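Aldehyde reductase YahK (Escherichia coli, PDB 1UUF) catalyses the NADPH-dependent reduction of a wide range of aldehydes to the corresponding primary alcohols, as a member of the zinc-containing alcohol dehydrogenase family. Local coordinates at residues His189-Gly193 with Pro194-Val198; Thr226-Ala229 with Lys230-Ala233; Ala252-Leu255 with Lys256-Phe260; Met338-Ala341 with Asp342-Asn345. All blocks are in the same frame, centred on the assembly; numbering follows the deposited sequence.

In the fold
Contacts 1 and 3 lie side by side, their centres about 13 Å apart, where strands 197-201 and 258-263 enter the six-stranded parallel sheet of the Rossmann-type domain. They touch directly: Lys-197 N meets Asp-259 OD2 at 2.8 Å, and Trp-190 packs on Phe-260. Contact 2 belongs to the same domain, at the turn from strand 220-225 to helix 231-237, with its nearest atoms about 8 Å from those of contact 3. Contact 4 stands apart, about 41 Å from contact 3 between centres, at strand 336-339 of the mixed sheet. None of the four forms part of a zinc site; in contact 4 the side chain of Ile-344 lies about 13 Å from a bound zinc ion.

Contact 1 of 4, residues His189-Gly193 with Pro194-Val198; sequences HWQAG and PGKKV
Lys-196 folds back along the preceding loop and hydrogen-bonds to the carbonyl oxygen of Gln-191, five residues earlier. Its CB starts over the type II beta turn that runs from Gly-193 to Lys-196, 3.3 Å from Gly-193 O, the same oxygen that accepts the closing bond of the turn from Lys-196 N at 3.0 Å. CG touches two carbonyl oxygens, 3.5 Å from Gly-193 O and 3.6 Å from Gln-191 O. The chain then bends at chi2 (-60°) and again at chi4 (66°), and this double bend swings CE and the ammonium group round to Gln-191. There NZ donates to Gln-191 O at 3.0 Å, tilted 31° from the carbonyl plane, and rests 3.8 Å from Gln-191 CB. On the buried side of the loop, Ala-192 CB packs against the CG2 branch of Val-198 at 3.9 Å, and Leu-187 of the preceding helix touches both.

Gln-191, with positive phi, is the C-prime residue of a Schellman motif in which Ala-192 N reaches back to Leu-187 O and ends helix 176-189. The contact thus joins that helix end to strand 197-201 of the parallel sheet. A positive amine laid on a carbonyl just past the C-terminus of a helix would probably be favoured by the helix dipole, while CB and CG of the lysine lie against Gly-193 O of the turn.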
loop_
_atom_site.group_PDB
_atom_site.type_symbol
_atom_site.label_atom_id
_atom_site.label_comp_id
_atom_site.label_asym_id
_atom_site.label_seq_id
_atom_site.Cartn_x
_atom_site.Cartn_y
_atom_site.Cartn_z
ATOM N N HIS A 189 -10.322 3.161 -8.967
ATOM C CA HIS A 189 -10.237 2.779 -7.558
ATOM C C HIS A 189 -9.553 3.835 -6.702
ATOM O O HIS A 189 -9.987 4.107 -5.579
ATOM C CB HIS A 189 -9.510 1.444 -7.395
ATOM C CG HIS A 189 -9.697 0.826 -6.046
ATOM N ND1 HIS A 189 -8.656 0.620 -5.167
ATOM C CD2 HIS A 189 -10.811 0.374 -5.422
ATOM C CE1 HIS A 189 -9.120 0.066 -4.060
ATOM N NE2 HIS A 189 -10.424 -0.095 -4.189
ATOM N N TRP A 190 -8.486 4.434 -7.222
ATOM C CA TRP A 190 -7.780 5.461 -6.468
ATOM C C TRP A 190 -8.248 6.863 -6.849
ATOM O O TRP A 190 -7.552 7.860 -6.656
ATOM C CB TRP A 190 -6.267 5.278 -6.615
ATOM C CG TRP A 190 -5.750 4.237 -5.642
ATOM C CD1 TRP A 190 -5.447 4.429 -4.318
ATOM C CD2 TRP A 190 -5.565 2.835 -5.893
ATOM N NE1 TRP A 190 -5.085 3.231 -3.734
ATOM C CE2 TRP A 190 -5.149 2.240 -4.679
ATOM C CE3 TRP A 190 -5.711 2.024 -7.028
ATOM C CZ2 TRP A 190 -4.876 0.870 -4.569
ATOM C CZ3 TRP A 190 -5.440 0.662 -6.917
ATOM C CH2 TRP A 190 -5.026 0.101 -5.695
ATOM N N GLN A 191 -9.458 6.897 -7.398
ATOM C CA GLN A 191 -10.172 8.115 -7.763
ATOM C C GLN A 191 -9.462 9.188 -8.577
ATOM O O GLN A 191 -9.473 10.365 -8.201
ATOM C CB GLN A 191 -10.737 8.737 -6.485
ATOM C CG GLN A 191 -11.258 7.689 -5.506
ATOM C CD GLN A 191 -11.895 8.282 -4.266
ATOM O OE1 GLN A 191 -12.078 7.592 -3.263
ATOM N NE2 GLN A 191 -12.252 9.558 -4.331
ATOM N N ALA A 192 -8.863 8.795 -9.694
ATOM C CA ALA A 192 -8.192 9.763 -10.554
ATOM C C ALA A 192 -9.272 10.655 -11.149
ATOM O O ALA A 192 -10.339 10.173 -11.520
ATOM C CB ALA A 192 -7.443 9.045 -11.670
ATOM N N GLY A 193 -9.006 11.955 -11.236
ATOM C CA GLY A 193 -9.997 12.860 -11.795
ATOM C C GLY A 193 -9.591 14.307 -11.637
ATOM O O GLY A 193 -8.461 14.582 -11.247
ATOM N N PRO A 194 -10.487 15.261 -11.935
ATOM C CA PRO A 194 -10.141 16.679 -11.796
ATOM C C PRO A 194 -9.591 16.990 -10.404
ATOM O O PRO A 194 -10.109 16.497 -9.404
ATOM C CB PRO A 194 -11.469 17.385 -12.057
ATOM C CG PRO A 194 -12.148 16.472 -13.025
ATOM C CD PRO A 194 -11.864 15.103 -12.437
ATOM N N GLY A 195 -8.536 17.796 -10.347
ATOM C CA GLY A 195 -7.956 18.159 -9.067
ATOM C C GLY A 195 -6.937 17.175 -8.527
ATOM O O GLY A 195 -6.348 17.407 -7.472
ATOM N N LYS A 196 -6.733 16.072 -9.242
ATOM C CA LYS A 196 -5.774 15.056 -8.825
ATOM C C LYS A 196 -4.572 15.059 -9.752
ATOM O O LYS A 196 -4.719 15.201 -10.964
ATOM C CB LYS A 196 -6.408 13.662 -8.873
ATOM C CG LYS A 196 -7.662 13.500 -8.031
ATOM C CD LYS A 196 -7.387 13.768 -6.562
ATOM C CE LYS A 196 -8.592 13.406 -5.709
ATOM N NZ LYS A 196 -8.853 11.943 -5.744
ATOM N N LYS A 197 -3.383 14.900 -9.177
ATOM C CA LYS A 197 -2.165 14.844 -9.968
ATOM C C LYS A 197 -1.825 13.360 -10.046
ATOM O O LYS A 197 -1.523 12.729 -9.032
ATOM C CB LYS A 197 -1.036 15.620 -9.291
ATOM C CG LYS A 197 0.222 15.688 -10.143
ATOM C CD LYS A 197 1.297 16.560 -9.521
ATOM C CE LYS A 197 2.522 16.607 -10.425
ATOM N NZ LYS A 197 3.633 17.419 -9.849
ATOM N N VAL A 198 -1.892 12.808 -11.250
ATOM C CA VAL A 198 -1.649 11.388 -11.454
ATOM C C VAL A 198 -0.449 11.104 -12.337
ATOM O O VAL A 198 -0.267 11.728 -13.384
ATOM C CB VAL A 198 -2.883 10.724 -12.092
ATOM C CG1 VAL A 198 -2.623 9.240 -12.328
ATOM C CG2 VAL A 198 -4.094 10.932 -11.197
#

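Contact 2 of 4, residues Thr226-Ala229 with Lys230-Ala233; sequences TSEA and KREA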
loop_
_atom_site.group_PDB
_atom_site.type_symbol
_atom_site.label_atom_id
_atom_site.label_comp_id
_atom_site.label_asym_id
_atom_site.label_seq_id
_atom_site.Cartn_x
_atom_site.Cartn_y
_atom_site.Cartn_z
ATOM N N THR A 226 12.079 6.389 -19.327
ATOM C CA THR A 226 13.486 6.231 -18.977
ATOM C C THR A 226 14.402 6.696 -20.107
ATOM O O THR A 226 15.624 6.590 -20.007
ATOM C CB THR A 226 13.820 4.763 -18.643
ATOM O OG1 THR A 226 13.398 3.917 -19.719
ATOM C CG2 THR A 226 13.121 4.336 -17.362
ATOM N N SER A 227 13.805 7.217 -21.177
ATOM C CA SER A 227 14.573 7.702 -22.322
ATOM C C SER A 227 13.936 8.936 -22.950
ATOM O O SER A 227 12.712 9.068 -22.982
ATOM C CB SER A 227 14.702 6.605 -23.382
ATOM O OG SER A 227 13.436 6.231 -23.899
ATOM N N GLU A 228 14.775 9.836 -23.450
ATOM C CA GLU A 228 14.301 11.061 -24.083
ATOM C C GLU A 228 13.532 10.767 -25.362
ATOM O O GLU A 228 12.712 11.568 -25.801
ATOM C CB GLU A 228 15.484 11.976 -24.414
ATOM C CG GLU A 228 16.116 12.637 -23.210
ATOM C CD GLU A 228 15.134 13.508 -22.456
ATOM O OE1 GLU A 228 14.518 14.395 -23.088
ATOM O OE2 GLU A 228 14.977 13.308 -21.233
ATOM N N ALA A 229 13.800 9.610 -25.954
ATOM C CA ALA A 229 13.160 9.221 -27.202
ATOM C C ALA A 229 11.635 9.195 -27.165
ATOM O O ALA A 229 10.985 9.513 -28.160
ATOM C CB ALA A 229 13.685 7.862 -27.645
ATOM N N LYS A 230 11.058 8.832 -26.023
ATOM C CA LYS A 230 9.605 8.744 -25.927
ATOM C C LYS A 230 8.924 9.955 -25.299
ATOM O O LYS A 230 7.722 9.930 -25.043
ATOM C CB LYS A 230 9.228 7.476 -25.158
ATOM C CG LYS A 230 9.885 6.228 -25.728
ATOM C CD LYS A 230 9.560 4.985 -24.923
ATOM C CE LYS A 230 8.138 4.523 -25.169
ATOM N NZ LYS A 230 7.807 3.339 -24.328
ATOM N N ARG A 231 9.681 11.021 -25.067
ATOM C CA ARG A 231 9.109 12.214 -24.457
ATOM C C ARG A 231 7.999 12.830 -25.307
ATOM O O ARG A 231 6.911 13.106 -24.805
ATOM C CB ARG A 231 10.197 13.259 -24.192
ATOM C CG ARG A 231 9.679 14.507 -23.490
ATOM C CD ARG A 231 10.778 15.539 -23.309
ATOM N NE ARG A 231 11.829 15.068 -22.412
ATOM C CZ ARG A 231 11.776 15.149 -21.085
ATOM N NH1 ARG A 231 10.722 15.688 -20.490
ATOM N NH2 ARG A 231 12.781 14.689 -20.351
ATOM N N GLU A 232 8.266 13.050 -26.592
ATOM C CA GLU A 232 7.253 13.631 -27.467
ATOM C C GLU A 232 6.054 12.703 -27.600
ATOM O O GLU A 232 4.910 13.156 -27.649
ATOM C CB GLU A 232 7.837 13.917 -28.853
ATOM C CG GLU A 232 8.753 15.124 -28.894
ATOM C CD GLU A 232 8.048 16.390 -28.460
ATOM O OE1 GLU A 232 6.958 16.680 -29.000
ATOM O OE2 GLU A 232 8.583 17.097 -27.581
ATOM N N ALA A 233 6.325 11.403 -27.656
ATOM C CA ALA A 233 5.265 10.408 -27.780
ATOM C C ALA A 233 4.299 10.477 -26.599
ATOM O O ALA A 233 3.082 10.355 -26.775
ATOM C CB ALA A 233 5.874 9.012 -27.877
HETATM O O HOH W 1 10.993 12.840 -27.749
HETATM O O HOH W 2 8.691 10.662 -28.791
#
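Glu-228 and Arg-231 form a salt bridge between residues three apart, in the turn that leads from strand 220-225 of the Rossmann-type domain into helix 231-237. The side chains run alongside each other, and Arg-231 grips the carboxylate side-on: NE donates to Glu-228 OE1 at 2.9 Å and NH2 to Glu-228 OE2 at 2.7 Å. The second bond is straight (166°) and uses the syn lone pair of OE2; the two flat groups are only 26° from coplanar. CG of Arg-231 stands anti to its own N (chi1 -177°), which carries the chain along the glutamate. In the backbone, Arg-231 N bonds to Glu-228 O at 3.2 Å. One water links Glu-228 O to Glu-232 N, and another links Ala-229 O to Ala-233 N, bridging turn carbonyls to the first helical amides.

Further out, Arg-231 NH2 also pairs with Glu-250 and Glu-228 OE2 with Asn-244, while Lys-230 NZ reaches Ile-203 O in the probable glycine-rich cofactor loop. A leucine at Arg-231 would probably leave the Glu-228 and Glu-250 carboxylates without their positive mate, Glu-228 keeping Asn-244 as a partner. In this charged surface network one guanidinium probably offsets the nearness of two acids.

Contact 3 of 4, residues Ala252-Leu255 with Lys256-Phe260; sequences AAHL and KSFDF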
loop_
_atom_site.group_PDB
_atom_site.type_symbol
_atom_site.label_atom_id
_atom_site.label_comp_id
_atom_site.label_asym_id
_atom_site.label_seq_id
_atom_site.Cartn_x
_atom_site.Cartn_y
_atom_site.Cartn_z
ATOM N N ALA A 252 13.049 15.497 -8.981
ATOM C CA ALA A 252 12.997 16.355 -7.802
ATOM C C ALA A 252 11.934 17.446 -7.888
ATOM O O ALA A 252 11.394 17.877 -6.868
ATOM C CB ALA A 252 14.366 16.985 -7.559
ATOM N N ALA A 253 11.628 17.888 -9.102
ATOM C CA ALA A 253 10.633 18.934 -9.295
ATOM C C ALA A 253 9.218 18.480 -8.939
ATOM O O ALA A 253 8.308 19.301 -8.843
ATOM C CB ALA A 253 10.673 19.424 -10.738
ATOM N N HIS A 254 9.037 17.178 -8.736
ATOM C CA HIS A 254 7.719 16.631 -8.409
ATOM C C HIS A 254 7.659 15.970 -7.039
ATOM O O HIS A 254 6.752 15.187 -6.754
ATOM C CB HIS A 254 7.308 15.616 -9.479
ATOM C CG HIS A 254 7.175 16.210 -10.847
ATOM N ND1 HIS A 254 6.033 16.855 -11.269
ATOM C CD2 HIS A 254 8.050 16.279 -11.877
ATOM C CE1 HIS A 254 6.211 17.298 -12.501
ATOM N NE2 HIS A 254 7.427 16.963 -12.892
ATOM N N LEU A 255 8.626 16.285 -6.188
ATOM C CA LEU A 255 8.671 15.717 -4.846
ATOM C C LEU A 255 7.350 15.910 -4.099
ATOM O O LEU A 255 6.754 16.989 -4.146
ATOM C CB LEU A 255 9.798 16.370 -4.042
ATOM C CG LEU A 255 9.999 15.863 -2.614
ATOM C CD1 LEU A 255 10.632 14.474 -2.646
ATOM C CD2 LEU A 255 10.891 16.830 -1.852
ATOM N N LYS A 256 6.902 14.859 -3.417
ATOM C CA LYS A 256 5.670 14.892 -2.626
ATOM C C LYS A 256 4.523 15.644 -3.300
ATOM O O LYS A 256 3.891 16.494 -2.674
ATOM C CB LYS A 256 5.953 15.541 -1.265
ATOM C CG LYS A 256 7.095 14.907 -0.488
ATOM C CD LYS A 256 7.444 15.727 0.752
ATOM C CE LYS A 256 8.611 15.118 1.521
ATOM N NZ LYS A 256 9.024 15.952 2.691
ATOM N N SER A 257 4.224 15.324 -4.557
ATOM C CA SER A 257 3.160 16.041 -5.255
ATOM C C SER A 257 2.073 15.184 -5.889
ATOM O O SER A 257 1.046 15.716 -6.322
ATOM C CB SER A 257 3.764 16.922 -6.351
ATOM O OG SER A 257 4.277 16.121 -7.402
ATOM N N PHE A 258 2.284 13.872 -5.953
ATOM C CA PHE A 258 1.297 12.997 -6.579
ATOM C C PHE A 258 0.262 12.385 -5.655
ATOM O O PHE A 258 0.579 11.910 -4.570
ATOM C CB PHE A 258 1.985 11.858 -7.333
ATOM C CG PHE A 258 2.636 12.282 -8.611
ATOM C CD1 PHE A 258 3.952 12.727 -8.621
ATOM C CD2 PHE A 258 1.927 12.250 -9.807
ATOM C CE1 PHE A 258 4.557 13.132 -9.806
ATOM C CE2 PHE A 258 2.518 12.653 -10.996
ATOM C CZ PHE A 258 3.840 13.096 -10.997
ATOM N N ASP A 259 -0.983 12.388 -6.112
ATOM C CA ASP A 259 -2.070 11.797 -5.353
ATOM C C ASP A 259 -2.018 10.302 -5.605
ATOM O O ASP A 259 -2.244 9.491 -4.706
ATOM C CB ASP A 259 -3.414 12.334 -5.842
ATOM C CG ASP A 259 -3.630 13.786 -5.474
ATOM O OD1 ASP A 259 -3.919 14.062 -4.290
ATOM O OD2 ASP A 259 -3.504 14.649 -6.368
ATOM N N PHE A 260 -1.697 9.952 -6.845
ATOM C CA PHE A 260 -1.656 8.558 -7.251
ATOM C C PHE A 260 -0.670 8.349 -8.399
ATOM O O PHE A 260 -0.543 9.194 -9.280
ATOM C CB PHE A 260 -3.065 8.145 -7.689
ATOM C CG PHE A 260 -3.155 6.750 -8.234
ATOM C CD1 PHE A 260 -2.856 5.654 -7.433
ATOM C CD2 PHE A 260 -3.558 6.532 -9.549
ATOM C CE1 PHE A 260 -2.956 4.357 -7.936
ATOM C CE2 PHE A 260 -3.662 5.242 -10.060
ATOM C CZ PHE A 260 -3.359 4.151 -9.250
#
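Ser-257 holds its hydroxyl between its own N and carbonyl carbon (chi1 70°), a rotamer that aims OG back at the carbonyl of His-254, three residues earlier. OG donates to His-254 O at 2.7 Å, coming in well above the carbonyl plane, 43° out of it. The backbone adds a weaker bond to the same oxygen, Ser-257 N to His-254 O at 3.4 Å, so one oxygen receives both the hydroxyl and, weakly, the backbone N-H of the serine. Beside it, His-254 CB rests 3.7 Å from Phe-258 CE1. The imidazole and phenyl rings meet at a slant, their centroids 5.9 Å apart and their planes at 41°, and OG of Ser-257 lies at the imidazole edge.

His-254 and Ser-257 lie in the loop after helix 248-252, and Phe-258 begins strand 258-263, the fourth strand in the 3-2-1-4-5-6 order of the Rossmann-type sheet. From the neighbouring first strand, Lys-197 sends its NZ into the group, bonding to both His-254 ND1 and Ser-257 OG, and makes a cation-pi contact with the Phe-258 ring. An alanine at Ser-257 would probably cost His-254 O its short hydroxyl bond and leave the Lys-197 ammonium short of one partner.

On the outer side of the loop the backbone of Lys-256 takes up left-handed helical angles. Leu-255 and Lys-256 lie alongside each other, pointing the same way, with Leu-255 CG 3.7 Å from Lys-256 CG. Beyond this apolar stretch the extended lysine reaches across the dimer interface to a salt bridge with Asp-128 of the second subunit.

Contact 4 of 4, residues Met338-Ala341 with Asp342-Asn345; sequences MIRA and DQIN
Asp-342 answers the guanidinium of Arg-340 across a single intervening residue. Its CG stands between its own N and carbonyl carbon (chi1 54°), which turns the carboxylate back along the chain, and OD1 receives Arg-340 NE at 3.0 Å through its syn lone pair. The donor angle of 141° shows a bent salt bridge, and the same OD1 takes a weak second bond from Arg-340 NH1 at 3.3 Å. The acid sits at the edge of the guanidinium, whose plane makes 55° with that of the carboxylate.

Gln-343, the N-cap residue, comes next: its amide lies over one face of the guanidinium, though the orientation of that amide is doubtful. Its extended chain and the side chain of Ile-339 slide past each other in opposite directions. Its backbone N closes the turn by bonding to Arg-340 O at 3.1 Å.

Ile-344, which opens the helix, is buried and lays CG1 and CD1 against the carbonyl oxygen of Ala-341; CG1 approaches Ala-341 O to 3.2 Å. A water receives a weak bond from Ile-344 N and donates to Ala-341 O at 2.8 Å. Beyond, Ile-344 and Ala-341 both pack on Ile-362 and Val-26. The whole is the strand-to-helix turn of a beta-alpha-beta crossover, in which helix 344-352 joins the parallel strands 336-339 and 359-363.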
loop_
_atom_site.group_PDB
_atom_site.type_symbol
_atom_site.label_atom_id
_atom_site.label_comp_id
_atom_site.label_asym_id
_atom_site.label_seq_id
_atom_site.Cartn_x
_atom_site.Cartn_y
_atom_site.Cartn_z
ATOM N N MET A 338 -2.046 -3.350 -36.931
ATOM C CA MET A 338 -2.696 -4.592 -37.323
ATOM C C MET A 338 -1.705 -5.568 -37.947
ATOM O O MET A 338 -0.857 -5.176 -38.749
ATOM C CB MET A 338 -3.823 -4.288 -38.309
ATOM C CG MET A 338 -4.804 -5.424 -38.502
ATOM S SD MET A 338 -6.211 -4.910 -39.497
ATOM C CE MET A 338 -7.171 -4.014 -38.283
ATOM N N ILE A 339 -1.807 -6.839 -37.569
ATOM C CA ILE A 339 -0.914 -7.860 -38.108
ATOM C C ILE A 339 -1.698 -9.101 -38.507
ATOM O O ILE A 339 -2.862 -9.256 -38.138
ATOM C CB ILE A 339 0.167 -8.285 -37.076
ATOM C CG1 ILE A 339 -0.495 -8.884 -35.832
ATOM C CG2 ILE A 339 1.027 -7.089 -36.692
ATOM C CD1 ILE A 339 0.497 -9.401 -34.799
ATOM N N ARG A 340 -1.057 -9.979 -39.274
ATOM C CA ARG A 340 -1.685 -11.224 -39.689
ATOM C C ARG A 340 -1.486 -12.214 -38.548
ATOM O O ARG A 340 -0.595 -12.037 -37.714
ATOM C CB ARG A 340 -1.024 -11.782 -40.951
ATOM C CG ARG A 340 -1.086 -10.880 -42.173
ATOM C CD ARG A 340 -0.656 -11.656 -43.414
ATOM N NE ARG A 340 0.685 -12.218 -43.274
ATOM C CZ ARG A 340 1.806 -11.579 -43.593
ATOM N NH1 ARG A 340 2.981 -12.173 -43.423
ATOM N NH2 ARG A 340 1.756 -10.350 -44.095
ATOM N N ALA A 341 -2.303 -13.259 -38.517
ATOM C CA ALA A 341 -2.201 -14.259 -37.465
ATOM C C ALA A 341 -0.866 -15.000 -37.509
ATOM O O ALA A 341 -0.400 -15.504 -36.489
ATOM C CB ALA A 341 -3.361 -15.248 -37.571
ATOM N N ASP A 342 -0.238 -15.055 -38.680
ATOM C CA ASP A 342 1.040 -15.753 -38.803
ATOM C C ASP A 342 2.246 -14.870 -38.498
ATOM O O ASP A 342 3.389 -15.288 -38.686
ATOM C CB ASP A 342 1.191 -16.350 -40.204
ATOM C CG ASP A 342 1.002 -15.322 -41.302
ATOM O OD1 ASP A 342 1.623 -14.241 -41.226
ATOM O OD2 ASP A 342 0.233 -15.601 -42.247
ATOM N N GLN A 343 1.990 -13.657 -38.019
ATOM C CA GLN A 343 3.062 -12.718 -37.697
ATOM C C GLN A 343 3.199 -12.489 -36.194
ATOM O O GLN A 343 3.945 -11.615 -35.756
ATOM C CB GLN A 343 2.801 -11.381 -38.399
ATOM C CG GLN A 343 2.984 -11.440 -39.911
ATOM C CD GLN A 343 2.556 -10.165 -40.616
ATOM O OE1 GLN A 343 3.059 -9.843 -41.693
ATOM N NE2 GLN A 343 1.615 -9.441 -40.021
ATOM N N ILE A 344 2.494 -13.288 -35.400
ATOM C CA ILE A 344 2.543 -13.108 -33.957
ATOM C C ILE A 344 3.920 -13.327 -33.336
ATOM O O ILE A 344 4.304 -12.610 -32.412
ATOM C CB ILE A 344 1.510 -14.012 -33.251
ATOM C CG1 ILE A 344 0.133 -13.811 -33.886
ATOM C CG2 ILE A 344 1.430 -13.649 -31.780
ATOM C CD1 ILE A 344 -0.929 -14.762 -33.379
ATOM N N ASN A 345 4.675 -14.303 -33.838
ATOM C CA ASN A 345 6.004 -14.554 -33.289
ATOM C C ASN A 345 6.901 -13.332 -33.478
ATOM O O ASN A 345 7.635 -12.946 -32.568
ATOM C CB ASN A 345 6.641 -15.774 -33.961
ATOM C CG ASN A 345 5.904 -17.056 -33.647
ATOM O OD1 ASN A 345 5.792 -17.455 -32.483
ATOM N ND2 ASN A 345 5.393 -17.710 -34.681
HETATM O O HOH W 3 2.117 -16.298 -35.577
#